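Local coordinates for defective in germ line development protein 3, isoform a (Caenorhabditis elegans, PDB 3N89) that acts in germline development as a Bicaudal-C ortholog, its four KH domains forming one globular platform that probably binds RNA or partner proteins, at residues Q208-I213 with T219-P224; E35-Y40 with K250-I255; D198-S203 with M256-I261. One frame throughout, in Å; residues are numbered along the deposited sequence.

Interaction 1: Q208-I213 with T219-P224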
ATOM      1  N   GLN A 208       0.255 -12.212 -16.947  1.00 30.15           N
ATOM      2  CA  GLN A 208       0.527 -10.770 -16.904  1.00 29.73           C
ATOM      3  C   GLN A 208      -0.699 -10.151 -16.224  1.00 29.39           C
ATOM      4  O   GLN A 208      -1.787 -10.098 -16.807  1.00 28.00           O
ATOM      5  CB  GLN A 208       0.713 -10.220 -18.327  1.00 28.58           C
ATOM      6  CG  GLN A 208       1.956 -10.765 -19.035  1.00 31.08           C
ATOM      7  CD  GLN A 208       2.114 -10.262 -20.472  1.00 34.08           C
ATOM      8  OE1 GLN A 208       3.199 -10.355 -21.063  1.00 34.90           O
ATOM      9  NE2 GLN A 208       1.033  -9.736 -21.040  1.00 34.55           N
ATOM     10  N   LEU A 209      -0.514  -9.693 -14.988  1.00 27.55           N
ATOM     11  CA  LEU A 209      -1.605  -9.136 -14.180  1.00 29.07           C
ATOM     12  C   LEU A 209      -2.244  -7.794 -14.526  1.00 30.12           C
ATOM     13  O   LEU A 209      -3.387  -7.551 -14.141  1.00 31.84           O
ATOM     14  CB  LEU A 209      -1.182  -9.105 -12.710  1.00 28.00           C
ATOM     15  CG  LEU A 209      -1.931 -10.033 -11.751  1.00 29.26           C
ATOM     16  CD1 LEU A 209      -2.093 -11.412 -12.374  1.00 29.20           C
ATOM     17  CD2 LEU A 209      -1.179 -10.111 -10.430  1.00 28.39           C
ATOM     18  N   MET A 210      -1.542  -6.914 -15.229  1.00 31.75           N
ATOM     19  CA  MET A 210      -2.145  -5.626 -15.561  1.00 32.08           C
ATOM     20  C   MET A 210      -3.225  -5.748 -16.633  1.00 34.14           C
ATOM     21  O   MET A 210      -4.302  -5.163 -16.497  1.00 36.34           O
ATOM     22  CB  MET A 210      -1.079  -4.617 -15.994  1.00 31.61           C
ATOM     23  CG  MET A 210      -0.087  -4.243 -14.891  1.00 30.44           C
ATOM     24  SD  MET A 210      -0.832  -3.329 -13.519  1.00 28.21           S
ATOM     25  CE  MET A 210      -1.413  -4.659 -12.452  1.00 27.46           C
ATOM     26  N   PRO A 211      -2.962  -6.508 -17.713  1.00 34.52           N
ATOM     27  CA  PRO A 211      -3.964  -6.668 -18.777  1.00 32.84           C
ATOM     28  C   PRO A 211      -5.359  -6.953 -18.223  1.00 31.65           C
ATOM     29  O   PRO A 211      -6.364  -6.492 -18.771  1.00 32.10           O
ATOM     30  CB  PRO A 211      -3.411  -7.832 -19.592  1.00 30.90           C
ATOM     31  CG  PRO A 211      -1.932  -7.584 -19.524  1.00 31.19           C
ATOM     32  CD  PRO A 211      -1.722  -7.235 -18.052  1.00 34.01           C
ATOM     33  N   VAL A 212      -5.412  -7.712 -17.132  1.00 30.38           N
ATOM     34  CA  VAL A 212      -6.684  -8.057 -16.498  1.00 28.63           C
ATOM     35  C   VAL A 212      -7.346  -6.795 -15.967  1.00 28.01           C
ATOM     36  O   VAL A 212      -8.556  -6.621 -16.090  1.00 27.43           O
ATOM     37  CB  VAL A 212      -6.481  -9.045 -15.317  1.00 28.51           C
ATOM     38  CG1 VAL A 212      -7.805  -9.272 -14.587  1.00 26.72           C
ATOM     39  CG2 VAL A 212      -5.925 -10.365 -15.831  1.00 25.68           C
ATOM     40  N   ILE A 213      -6.548  -5.915 -15.370  1.00 28.18           N
ATOM     41  CA  ILE A 213      -7.083  -4.674 -14.831  1.00 27.72           C
ATOM     42  C   ILE A 213      -7.645  -3.810 -15.956  1.00 26.66           C
ATOM     43  O   ILE A 213      -8.746  -3.275 -15.837  1.00 25.53           O
ATOM     44  CB  ILE A 213      -6.013  -3.892 -14.048  1.00 29.37           C
ATOM     45  CG1 ILE A 213      -5.660  -4.656 -12.768  1.00 28.03           C
ATOM     46  CG2 ILE A 213      -6.525  -2.486 -13.716  1.00 30.39           C
ATOM     47  CD1 ILE A 213      -4.746  -3.901 -11.834  1.00 29.24           C
ATOM     48  N   THR A 219      -9.058   0.947 -19.163  1.00 27.09           N
ATOM     49  CA  THR A 219      -7.973   1.879 -18.937  1.00 27.47           C
ATOM     50  C   THR A 219      -6.783   1.354 -19.713  1.00 27.25           C
ATOM     51  O   THR A 219      -6.800   0.221 -20.185  1.00 28.61           O
ATOM     52  CB  THR A 219      -7.625   1.940 -17.430  1.00 30.90           C
ATOM     53  OG1 THR A 219      -8.733   2.486 -16.704  1.00 31.74           O
ATOM     54  CG2 THR A 219      -6.404   2.796 -17.185  1.00 32.00           C
ATOM     55  N   ILE A 220      -5.762   2.182 -19.877  1.00 26.71           N
ATOM     56  CA  ILE A 220      -4.567   1.750 -20.582  1.00 26.77           C
ATOM     57  C   ILE A 220      -3.442   1.810 -19.568  1.00 26.24           C
ATOM     58  O   ILE A 220      -3.326   2.780 -18.817  1.00 27.40           O
ATOM     59  CB  ILE A 220      -4.265   2.654 -21.802  1.00 26.68           C
ATOM     60  CG1 ILE A 220      -5.397   2.514 -22.835  1.00 26.51           C
ATOM     61  CG2 ILE A 220      -2.945   2.248 -22.438  1.00 24.01           C
ATOM     62  CD1 ILE A 220      -5.298   3.478 -23.999  1.00 29.15           C
ATOM     63  N   ILE A 221      -2.627   0.765 -19.523  1.00 25.76           N
ATOM     64  CA  ILE A 221      -1.532   0.715 -18.566  1.00 23.77           C
ATOM     65  C   ILE A 221      -0.232   0.339 -19.244  1.00 24.82           C
ATOM     66  O   ILE A 221      -0.092  -0.767 -19.770  1.00 24.71           O
ATOM     67  CB  ILE A 221      -1.803  -0.322 -17.465  1.00 23.71           C
ATOM     68  CG1 ILE A 221      -3.209  -0.117 -16.886  1.00 23.54           C
ATOM     69  CG2 ILE A 221      -0.747  -0.208 -16.385  1.00 22.88           C
ATOM     70  CD1 ILE A 221      -3.636  -1.172 -15.883  1.00 19.64           C
ATOM     71  N   SER A 222       0.717   1.265 -19.240  1.00 25.33           N
ATOM     72  CA  SER A 222       2.012   1.012 -19.833  1.00 25.38           C
ATOM     73  C   SER A 222       3.050   1.134 -18.730  1.00 26.73           C
ATOM     74  O   SER A 222       2.825   1.816 -17.729  1.00 26.17           O
ATOM     75  CB  SER A 222       2.306   2.011 -20.954  1.00 24.84           C
ATOM     76  OG  SER A 222       2.337   3.340 -20.477  1.00 24.91           O
ATOM     77  N   TYR A 223       4.172   0.443 -18.909  1.00 26.43           N
ATOM     78  CA  TYR A 223       5.265   0.449 -17.948  1.00 27.51           C
ATOM     79  C   TYR A 223       6.564   0.142 -18.667  1.00 28.72           C
ATOM     80  O   TYR A 223       6.555  -0.424 -19.756  1.00 30.09           O
ATOM     81  CB  TYR A 223       5.031  -0.593 -16.849  1.00 28.65           C
ATOM     82  CG  TYR A 223       4.349  -1.857 -17.320  1.00 29.23           C
ATOM     83  CD1 TYR A 223       2.967  -1.900 -17.484  1.00 28.60           C
ATOM     84  CD2 TYR A 223       5.088  -3.001 -17.631  1.00 29.68           C
ATOM     85  CE1 TYR A 223       2.335  -3.049 -17.949  1.00 29.86           C
ATOM     86  CE2 TYR A 223       4.466  -4.159 -18.098  1.00 28.90           C
ATOM     87  CZ  TYR A 223       3.091  -4.173 -18.256  1.00 30.86           C
ATOM     88  OH  TYR A 223       2.465  -5.301 -18.734  1.00 31.89           O
ATOM     89  N   PRO A 224       7.703   0.515 -18.066  1.00 29.43           N
ATOM     90  CA  PRO A 224       9.001   0.258 -18.694  1.00 29.58           C
ATOM     91  C   PRO A 224       9.332  -1.224 -18.696  1.00 29.35           C
ATOM     92  O   PRO A 224       9.169  -1.897 -17.678  1.00 30.49           O
ATOM     93  CB  PRO A 224       9.963   1.069 -17.832  1.00 29.42           C
ATOM     94  CG  PRO A 224       9.352   0.939 -16.474  1.00 29.79           C
ATOM     95  CD  PRO A 224       7.875   1.160 -16.751  1.00 28.33           C
TER
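I221 lays its end on the branch point of I213. Its CD1 is 3.8 Å from I213 CG2 and 4.1 Å from I213 CB. The two side chains cross at about a right angle, so the contact is a methyl set against a branch and not a long side-by-side overlap. I221 has CG1 beside its own backbone N (chi1 -50°), which sends CD1 out from the strand toward the helix. The other branch of I221 meets M210, with CG2 4.2 Å from SD. M210 touches both partners on the strand side: its CG lies 4.1 Å from Y223 CE1, at a slant to the tyrosine ring. Bends at chi2 and chi3 then fold the end of M210 away from the strand, so CG and SD do the touching. The Y223 ring comes up beside the M210 side chain. The side-chain contacts are all apolar. A polar tie is made nearby, where E214 OE1 accepts a hydrogen bond from I221 N; T219 OG1 adds another to T217 O. Helix 209-217 thus packs on strand 220-222, the helix and strand that follow each other in the third KH domain. This strand edges the six-stranded sheet and pairs with strand 236-242. On another side I213 meets A251, Y254 and I255 of helix 245-257.

Interaction 2: E35-Y40 with K250-I255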
ATOM      1  N   GLU A  35       3.264  -0.903   1.748  1.00 24.29           N
ATOM      2  CA  GLU A  35       3.964  -0.108   0.755  1.00 24.90           C
ATOM      3  C   GLU A  35       3.199   1.184   0.486  1.00 24.94           C
ATOM      4  O   GLU A  35       1.989   1.162   0.238  1.00 25.46           O
ATOM      5  CB  GLU A  35       4.125  -0.914  -0.533  1.00 24.99           C
ATOM      6  CG  GLU A  35       5.472  -1.618  -0.670  1.00 27.43           C
ATOM      7  CD  GLU A  35       5.748  -2.629   0.431  1.00 29.67           C
ATOM      8  OE1 GLU A  35       6.873  -3.173   0.463  1.00 31.57           O
ATOM      9  OE2 GLU A  35       4.851  -2.892   1.263  1.00 31.03           O
ATOM     10  N   PHE A  36       3.915   2.304   0.551  1.00 23.48           N
ATOM     11  CA  PHE A  36       3.344   3.631   0.319  1.00 24.52           C
ATOM     12  C   PHE A  36       4.250   4.381  -0.671  1.00 24.73           C
ATOM     13  O   PHE A  36       5.475   4.342  -0.553  1.00 26.65           O
ATOM     14  CB  PHE A  36       3.263   4.413   1.643  1.00 23.82           C
ATOM     15  CG  PHE A  36       2.055   4.079   2.490  1.00 21.25           C
ATOM     16  CD1 PHE A  36       0.954   4.935   2.520  1.00 18.36           C
ATOM     17  CD2 PHE A  36       2.018   2.918   3.261  1.00 21.69           C
ATOM     18  CE1 PHE A  36      -0.168   4.645   3.301  1.00 17.19           C
ATOM     19  CE2 PHE A  36       0.894   2.616   4.050  1.00 21.57           C
ATOM     20  CZ  PHE A  36      -0.198   3.485   4.067  1.00 20.44           C
ATOM     21  N   GLU A  37       3.647   5.076  -1.630  1.00 23.37           N
ATOM     22  CA  GLU A  37       4.388   5.816  -2.648  1.00 22.97           C
ATOM     23  C   GLU A  37       5.148   7.030  -2.108  1.00 23.72           C
ATOM     24  O   GLU A  37       4.541   8.019  -1.690  1.00 22.78           O
ATOM     25  CB  GLU A  37       3.424   6.245  -3.748  1.00 22.48           C
ATOM     26  CG  GLU A  37       2.526   5.110  -4.187  1.00 23.06           C
ATOM     27  CD  GLU A  37       1.677   5.465  -5.374  1.00 23.56           C
ATOM     28  OE1 GLU A  37       2.242   5.674  -6.471  1.00 23.84           O
ATOM     29  OE2 GLU A  37       0.442   5.539  -5.206  1.00 26.77           O
ATOM     30  N   SER A  38       6.478   6.948  -2.152  1.00 22.04           N
ATOM     31  CA  SER A  38       7.368   7.998  -1.650  1.00 21.89           C
ATOM     32  C   SER A  38       7.070   9.427  -2.092  1.00 21.64           C
ATOM     33  O   SER A  38       7.398  10.373  -1.382  1.00 23.46           O
ATOM     34  CB  SER A  38       8.822   7.666  -2.011  1.00 22.32           C
ATOM     35  OG  SER A  38       9.021   7.680  -3.414  1.00 21.40           O
ATOM     36  N   GLN A  39       6.470   9.581  -3.267  1.00 21.38           N
ATOM     37  CA  GLN A  39       6.142  10.896  -3.805  1.00 21.04           C
ATOM     38  C   GLN A  39       5.119  11.629  -2.930  1.00 22.10           C
ATOM     39  O   GLN A  39       4.862  12.819  -3.118  1.00 21.50           O
ATOM     40  CB  GLN A  39       5.598  10.745  -5.230  1.00 21.22           C
ATOM     41  CG  GLN A  39       4.385   9.829  -5.325  1.00 23.55           C
ATOM     42  CD  GLN A  39       3.894   9.643  -6.750  1.00 24.59           C
ATOM     43  OE1 GLN A  39       3.495  10.605  -7.416  1.00 24.96           O
ATOM     44  NE2 GLN A  39       3.919   8.400  -7.227  1.00 24.23           N
ATOM     45  N   TYR A  40       4.552  10.912  -1.967  1.00 22.14           N
ATOM     46  CA  TYR A  40       3.559  11.479  -1.070  1.00 22.44           C
ATOM     47  C   TYR A  40       4.063  11.541   0.372  1.00 22.50           C
ATOM     48  O   TYR A  40       3.346  11.991   1.266  1.00 21.86           O
ATOM     49  CB  TYR A  40       2.279  10.643  -1.118  1.00 23.72           C
ATOM     50  CG  TYR A  40       1.659  10.536  -2.492  1.00 25.44           C
ATOM     51  CD1 TYR A  40       1.170  11.668  -3.145  1.00 26.73           C
ATOM     52  CD2 TYR A  40       1.574   9.308  -3.148  1.00 25.17           C
ATOM     53  CE1 TYR A  40       0.611  11.581  -4.419  1.00 26.39           C
ATOM     54  CE2 TYR A  40       1.021   9.210  -4.425  1.00 24.19           C
ATOM     55  CZ  TYR A  40       0.543  10.351  -5.056  1.00 25.51           C
ATOM     56  OH  TYR A  40       0.023  10.271  -6.333  1.00 23.45           O
ATOM     57  N   LYS A 250      -9.995   3.544 -10.230  1.00 25.74           N
ATOM     58  CA  LYS A 250     -10.421   2.163 -10.022  1.00 23.99           C
ATOM     59  C   LYS A 250      -9.219   1.277 -10.335  1.00 23.80           C
ATOM     60  O   LYS A 250      -8.976   0.264  -9.677  1.00 22.97           O
ATOM     61  CB  LYS A 250     -11.588   1.812 -10.950  1.00 24.65           C
ATOM     62  CG  LYS A 250     -12.520   0.753 -10.378  1.00 22.79           C
ATOM     63  CD  LYS A 250     -13.087   1.233  -9.057  1.00 25.01           C
ATOM     64  CE  LYS A 250     -13.727   0.110  -8.274  1.00 28.89           C
ATOM     65  NZ  LYS A 250     -14.017   0.522  -6.866  1.00 30.25           N
ATOM     66  N   ALA A 251      -8.465   1.658 -11.356  1.00 24.05           N
ATOM     67  CA  ALA A 251      -7.271   0.910 -11.714  1.00 24.34           C
ATOM     68  C   ALA A 251      -6.333   1.003 -10.508  1.00 24.74           C
ATOM     69  O   ALA A 251      -5.798  -0.002 -10.038  1.00 23.81           O
ATOM     70  CB  ALA A 251      -6.622   1.522 -12.942  1.00 21.38           C
ATOM     71  N   ARG A 252      -6.152   2.220 -10.004  1.00 23.72           N
ATOM     72  CA  ARG A 252      -5.300   2.453  -8.842  1.00 24.25           C
ATOM     73  C   ARG A 252      -5.636   1.463  -7.724  1.00 24.09           C
ATOM     74  O   ARG A 252      -4.765   0.748  -7.230  1.00 25.25           O
ATOM     75  CB  ARG A 252      -5.500   3.885  -8.343  1.00 24.36           C
ATOM     76  CG  ARG A 252      -5.015   4.149  -6.930  1.00 25.50           C
ATOM     77  CD  ARG A 252      -5.814   5.286  -6.313  1.00 28.49           C
ATOM     78  NE  ARG A 252      -5.367   5.631  -4.965  1.00 24.97           N
ATOM     79  CZ  ARG A 252      -4.160   6.104  -4.687  1.00 23.99           C
ATOM     80  NH1 ARG A 252      -3.283   6.281  -5.668  1.00 24.35           N
ATOM     81  NH2 ARG A 252      -3.835   6.417  -3.437  1.00 25.28           N
ATOM     82  N   ARG A 253      -6.907   1.419  -7.345  1.00 22.50           N
ATOM     83  CA  ARG A 253      -7.367   0.534  -6.286  1.00 23.06           C
ATOM     84  C   ARG A 253      -7.017  -0.944  -6.532  1.00 23.61           C
ATOM     85  O   ARG A 253      -6.582  -1.644  -5.612  1.00 23.58           O
ATOM     86  CB  ARG A 253      -8.881   0.705  -6.096  1.00 22.95           C
ATOM     87  CG  ARG A 253      -9.324   0.837  -4.632  1.00 27.92           C
ATOM     88  CZ  ARG A 253     -10.180   3.837  -3.275  1.00 31.92           C
ATOM     89  NH1 ARG A 253     -10.524   3.199  -2.162  1.00 32.23           N
ATOM     90  NH2 ARG A 253     -10.706   5.030  -3.536  1.00 30.91           N
ATOM     91  N   TYR A 254      -7.191  -1.424  -7.762  1.00 22.61           N
ATOM     92  CA  TYR A 254      -6.876  -2.818  -8.051  1.00 22.89           C
ATOM     93  C   TYR A 254      -5.366  -3.058  -7.983  1.00 23.86           C
ATOM     94  O   TYR A 254      -4.910  -4.099  -7.488  1.00 24.13           O
ATOM     95  CB  TYR A 254      -7.426  -3.230  -9.420  1.00 22.86           C
ATOM     96  CG  TYR A 254      -8.945  -3.289  -9.491  1.00 23.52           C
ATOM     97  CD1 TYR A 254      -9.722  -3.347  -8.327  1.00 24.89           C
ATOM     98  CD2 TYR A 254      -9.603  -3.313 -10.722  1.00 20.43           C
ATOM     99  CE1 TYR A 254     -11.115  -3.432  -8.391  1.00 23.92           C
ATOM    100  CE2 TYR A 254     -10.987  -3.396 -10.795  1.00 21.97           C
ATOM    101  CZ  TYR A 254     -11.738  -3.455  -9.631  1.00 24.22           C
ATOM    102  OH  TYR A 254     -13.112  -3.543  -9.714  1.00 23.92           O
ATOM    103  N   ILE A 255      -4.590  -2.097  -8.482  1.00 23.45           N
ATOM    104  CA  ILE A 255      -3.138  -2.207  -8.432  1.00 22.19           C
ATOM    105  C   ILE A 255      -2.748  -2.285  -6.960  1.00 22.11           C
ATOM    106  O   ILE A 255      -2.009  -3.177  -6.557  1.00 21.41           O
ATOM    107  CB  ILE A 255      -2.435  -0.978  -9.059  1.00 22.87           C
ATOM    108  CG1 ILE A 255      -2.749  -0.890 -10.555  1.00 22.08           C
ATOM    109  CG2 ILE A 255      -0.933  -1.082  -8.849  1.00 21.26           C
ATOM    110  CD1 ILE A 255      -2.073   0.291 -11.271  1.00 21.47           C
TER
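E37 and R252 form a long salt bridge between two KH domains. E37 sits in the loop after the first strand of the first domain. R252 is on helix 245-257, the closing helix of the third domain, which has the type I KH order.

The ionic contact uses one oxygen and one nitrogen: E37 OE2 is 3.8 Å from R252 NH1. The carboxylate and guanidinium planes are 33° apart, and the approach is oblique, without the paired geometry of a two-bond bridge. R252 holds CG anti to its backbone N (chi1 163°) and stays extended as far as NE, so the guanidinium reaches well clear of the helix. The backbones remain far apart, with E37 CA and R252 CA 12.0 Å from each other. Both residues are buried, and the opposite charges probably stabilise each other there.

Hydrogen bonding grips the other carboxylate oxygen. E37 OE1 accepts from T191 N on strand 186-193, and this is the stronger polar tie of the group. The glutamate therefore joins the first-domain loop to a strand of the third domain as well as to its helix. The loop itself turns in a short 3-10 segment, with Y40 N bonded to E37 O at 2.9 Å.

Apolar and ring contacts complete the setting. R252 packs on F106 of strand 105-111. Within the loop, Q39 CG lies 3.5 Å above one face of the Y40 ring, offset toward the rim, and E37 CD sits in plane at the ring edge, 3.9 Å from Y40 CE2.

Interaction 3: D198-S203 with M256-I261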
ATOM      1  N   ASP A 198       7.889  -8.285 -10.200  1.00 26.20           N
ATOM      2  CA  ASP A 198       7.530  -9.652 -10.551  1.00 30.24           C
ATOM      3  C   ASP A 198       6.251 -10.134  -9.858  1.00 30.26           C
ATOM      4  O   ASP A 198       5.450 -10.856 -10.463  1.00 29.47           O
ATOM      5  CB  ASP A 198       8.691 -10.623 -10.260  1.00 33.77           C
ATOM      6  CG  ASP A 198       9.229 -10.510  -8.837  1.00 39.63           C
ATOM      7  OD1 ASP A 198       8.419 -10.294  -7.902  1.00 41.29           O
ATOM      8  OD2 ASP A 198      10.466 -10.658  -8.655  1.00 39.04           O
ATOM      9  N   GLN A 199       6.049  -9.715  -8.610  1.00 29.59           N
ATOM     10  CA  GLN A 199       4.880 -10.122  -7.829  1.00 29.59           C
ATOM     11  C   GLN A 199       3.586  -9.349  -8.147  1.00 30.62           C
ATOM     12  O   GLN A 199       2.484  -9.879  -7.980  1.00 30.61           O
ATOM     13  CB  GLN A 199       5.195  -9.991  -6.335  1.00 28.94           C
ATOM     14  CG  GLN A 199       4.139 -10.561  -5.403  1.00 31.49           C
ATOM     15  CD  GLN A 199       4.365 -10.183  -3.940  1.00 31.59           C
ATOM     16  OE1 GLN A 199       5.478 -10.291  -3.422  1.00 30.72           O
ATOM     17  NE2 GLN A 199       3.301  -9.744  -3.268  1.00 30.38           N
ATOM     18  N   VAL A 200       3.712  -8.105  -8.602  1.00 29.11           N
ATOM     19  CA  VAL A 200       2.540  -7.287  -8.908  1.00 27.57           C
ATOM     20  C   VAL A 200       2.118  -7.369 -10.372  1.00 27.02           C
ATOM     21  O   VAL A 200       0.968  -7.693 -10.683  1.00 25.68           O
ATOM     22  CB  VAL A 200       2.789  -5.791  -8.573  1.00 29.71           C
ATOM     23  CG1 VAL A 200       1.547  -4.977  -8.910  1.00 30.26           C
ATOM     24  CG2 VAL A 200       3.157  -5.625  -7.096  1.00 28.92           C
ATOM     25  N   LEU A 201       3.050  -7.062 -11.267  1.00 25.12           N
ATOM     26  CA  LEU A 201       2.779  -7.087 -12.698  1.00 23.74           C
ATOM     27  C   LEU A 201       2.780  -8.485 -13.301  1.00 22.78           C
ATOM     28  O   LEU A 201       1.985  -8.791 -14.194  1.00 23.21           O
ATOM     29  CB  LEU A 201       3.808  -6.228 -13.434  1.00 22.17           C
ATOM     30  CG  LEU A 201       3.474  -4.753 -13.650  1.00 22.80           C
ATOM     31  CD1 LEU A 201       3.488  -3.991 -12.340  1.00 21.29           C
ATOM     32  CD2 LEU A 201       4.479  -4.175 -14.613  1.00 25.77           C
ATOM     33  N   GLY A 202       3.688  -9.324 -12.821  1.00 23.47           N
ATOM     34  CA  GLY A 202       3.795 -10.672 -13.337  1.00 22.95           C
ATOM     35  C   GLY A 202       5.252 -11.028 -13.551  1.00 24.16           C
ATOM     36  O   GLY A 202       6.121 -10.145 -13.561  1.00 22.72           O
ATOM     37  N   SER A 203       5.522 -12.322 -13.719  1.00 24.82           N
ATOM     38  CA  SER A 203       6.878 -12.821 -13.938  1.00 25.06           C
ATOM     39  C   SER A 203       6.884 -13.756 -15.151  1.00 24.67           C
ATOM     40  O   SER A 203       5.827 -14.085 -15.693  1.00 25.40           O
ATOM     41  CB  SER A 203       7.359 -13.572 -12.694  1.00 26.20           C
ATOM     42  OG  SER A 203       8.757 -13.821 -12.738  1.00 30.29           O
ATOM     43  N   MET A 256      -3.254  -1.352  -6.156  1.00 21.27           N
ATOM     44  CA  MET A 256      -2.946  -1.345  -4.726  1.00 22.99           C
ATOM     45  C   MET A 256      -3.424  -2.593  -3.976  1.00 22.51           C
ATOM     46  O   MET A 256      -2.879  -2.927  -2.932  1.00 21.04           O
ATOM     47  CB  MET A 256      -3.524  -0.100  -4.040  1.00 24.36           C
ATOM     48  CG  MET A 256      -2.890   1.218  -4.466  1.00 30.12           C
ATOM     49  SD  MET A 256      -3.004   2.516  -3.190  1.00 34.75           S
ATOM     50  CE  MET A 256      -4.761   2.392  -2.719  1.00 30.72           C
ATOM     51  N   ASP A 257      -4.454  -3.269  -4.481  1.00 22.60           N
ATOM     52  CA  ASP A 257      -4.924  -4.479  -3.813  1.00 21.53           C
ATOM     53  C   ASP A 257      -3.844  -5.562  -3.932  1.00 23.14           C
ATOM     54  O   ASP A 257      -3.854  -6.540  -3.184  1.00 23.35           O
ATOM     55  CB  ASP A 257      -6.213  -5.012  -4.454  1.00 22.22           C
ATOM     56  CG  ASP A 257      -7.464  -4.263  -4.019  1.00 20.16           C
ATOM     57  OD1 ASP A 257      -7.502  -3.710  -2.895  1.00 21.04           O
ATOM     58  OD2 ASP A 257      -8.432  -4.261  -4.812  1.00 17.07           O
ATOM     59  N   LEU A 258      -2.921  -5.385  -4.880  1.00 22.62           N
ATOM     60  CA  LEU A 258      -1.854  -6.359  -5.117  1.00 21.98           C
ATOM     61  C   LEU A 258      -0.600  -6.150  -4.277  1.00 21.42           C
ATOM     62  O   LEU A 258       0.222  -7.058  -4.146  1.00 20.66           O
ATOM     63  CB  LEU A 258      -1.463  -6.372  -6.601  1.00 21.81           C
ATOM     64  CG  LEU A 258      -2.486  -6.907  -7.609  1.00 21.48           C
ATOM     65  CD1 LEU A 258      -1.879  -6.919  -9.012  1.00 22.20           C
ATOM     66  CD2 LEU A 258      -2.904  -8.306  -7.216  1.00 21.02           C
ATOM     67  N   LEU A 259      -0.446  -4.948  -3.732  1.00 21.45           N
ATOM     68  CA  LEU A 259       0.705  -4.614  -2.900  1.00 20.45           C
ATOM     69  C   LEU A 259       0.848  -5.623  -1.772  1.00 20.61           C
ATOM     70  O   LEU A 259      -0.133  -5.961  -1.115  1.00 21.72           O
ATOM     71  CB  LEU A 259       0.536  -3.215  -2.300  1.00 18.08           C
ATOM     72  CG  LEU A 259       0.818  -2.032  -3.217  1.00 16.36           C
ATOM     73  CD1 LEU A 259       0.425  -0.758  -2.514  1.00 15.07           C
ATOM     74  CD2 LEU A 259       2.303  -2.012  -3.592  1.00 14.94           C
ATOM     75  N   PRO A 260       2.073  -6.115  -1.529  1.00 21.53           N
ATOM     76  CA  PRO A 260       2.304  -7.088  -0.460  1.00 21.85           C
ATOM     77  C   PRO A 260       2.130  -6.463   0.917  1.00 22.07           C
ATOM     78  O   PRO A 260       2.262  -5.251   1.078  1.00 21.35           O
ATOM     79  CB  PRO A 260       3.740  -7.543  -0.717  1.00 22.27           C
ATOM     80  CG  PRO A 260       4.383  -6.310  -1.251  1.00 21.51           C
ATOM     81  CD  PRO A 260       3.334  -5.803  -2.231  1.00 23.07           C
ATOM     82  N   ILE A 261       1.848  -7.302   1.906  1.00 22.08           N
ATOM     83  CA  ILE A 261       1.638  -6.845   3.273  1.00 22.91           C
ATOM     84  C   ILE A 261       2.147  -7.942   4.202  1.00 22.83           C
ATOM     85  O   ILE A 261       2.120  -9.120   3.844  1.00 22.93           O
ATOM     86  CB  ILE A 261       0.120  -6.603   3.524  1.00 25.58           C
ATOM     87  CG1 ILE A 261      -0.089  -5.709   4.742  1.00 24.71           C
ATOM     88  CG2 ILE A 261      -0.606  -7.940   3.739  1.00 20.95           C
ATOM     89  CD1 ILE A 261      -1.501  -5.169   4.828  1.00 27.73           C
TER
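V200 has CG1 anti to its backbone N (chi1 180°), and L258 has CG beside its own N (chi1 -68°). These settings bring V200 CG1 within 3.9 Å of L258 CD1 and 4.0 Å of L258 CB. The two side chains meet obliquely. L258 CD1 also lies against the carbonyl of V200, 3.4 Å from its O. Q199 reaches across in an extended chain, and its end rests beside the ring of P260. Between the two segments the contact is one of packing. The polar tie comes from a third element: K321 NZ donates to both Q199 O and L258 O, so one lysine bridges the two backbones. L258 further packs on L209 and M210 of helix 209-217.

The segment 256-261 is the joint where helix 245-257 of the third KH domain gives way to strand 260-268 of the fourth. The other segment carries the last part of the short helix 197-200 and the turn after it, where G202 has positive phi. The loop that follows lies between the first two helices, where KH domains carry the GXXG motif that grips RNA; here that motif is probably degenerate.

How the interactions relate
All three contacts are buried, but they differ in chemistry. Interaction 1 is apolar and lies within the third KH domain. It is the most peripheral, at the sheet edge, its centre about 18 Å from that of the chain. Interaction 3, also mainly apolar, is intermediate and sits where the third domain passes into the fourth. Interaction 2 is ionic and spans the first and third domains; it lies nearest the chain centre and buries the least surface between its segments. Helix 245-257 serves interactions 2 and 3, and it also meets interaction 1 through M210 SD, 4.3 Å from I255 CG1. L209 N is probably hydrogen-bonded to L201 O, which ties interactions 1 and 3.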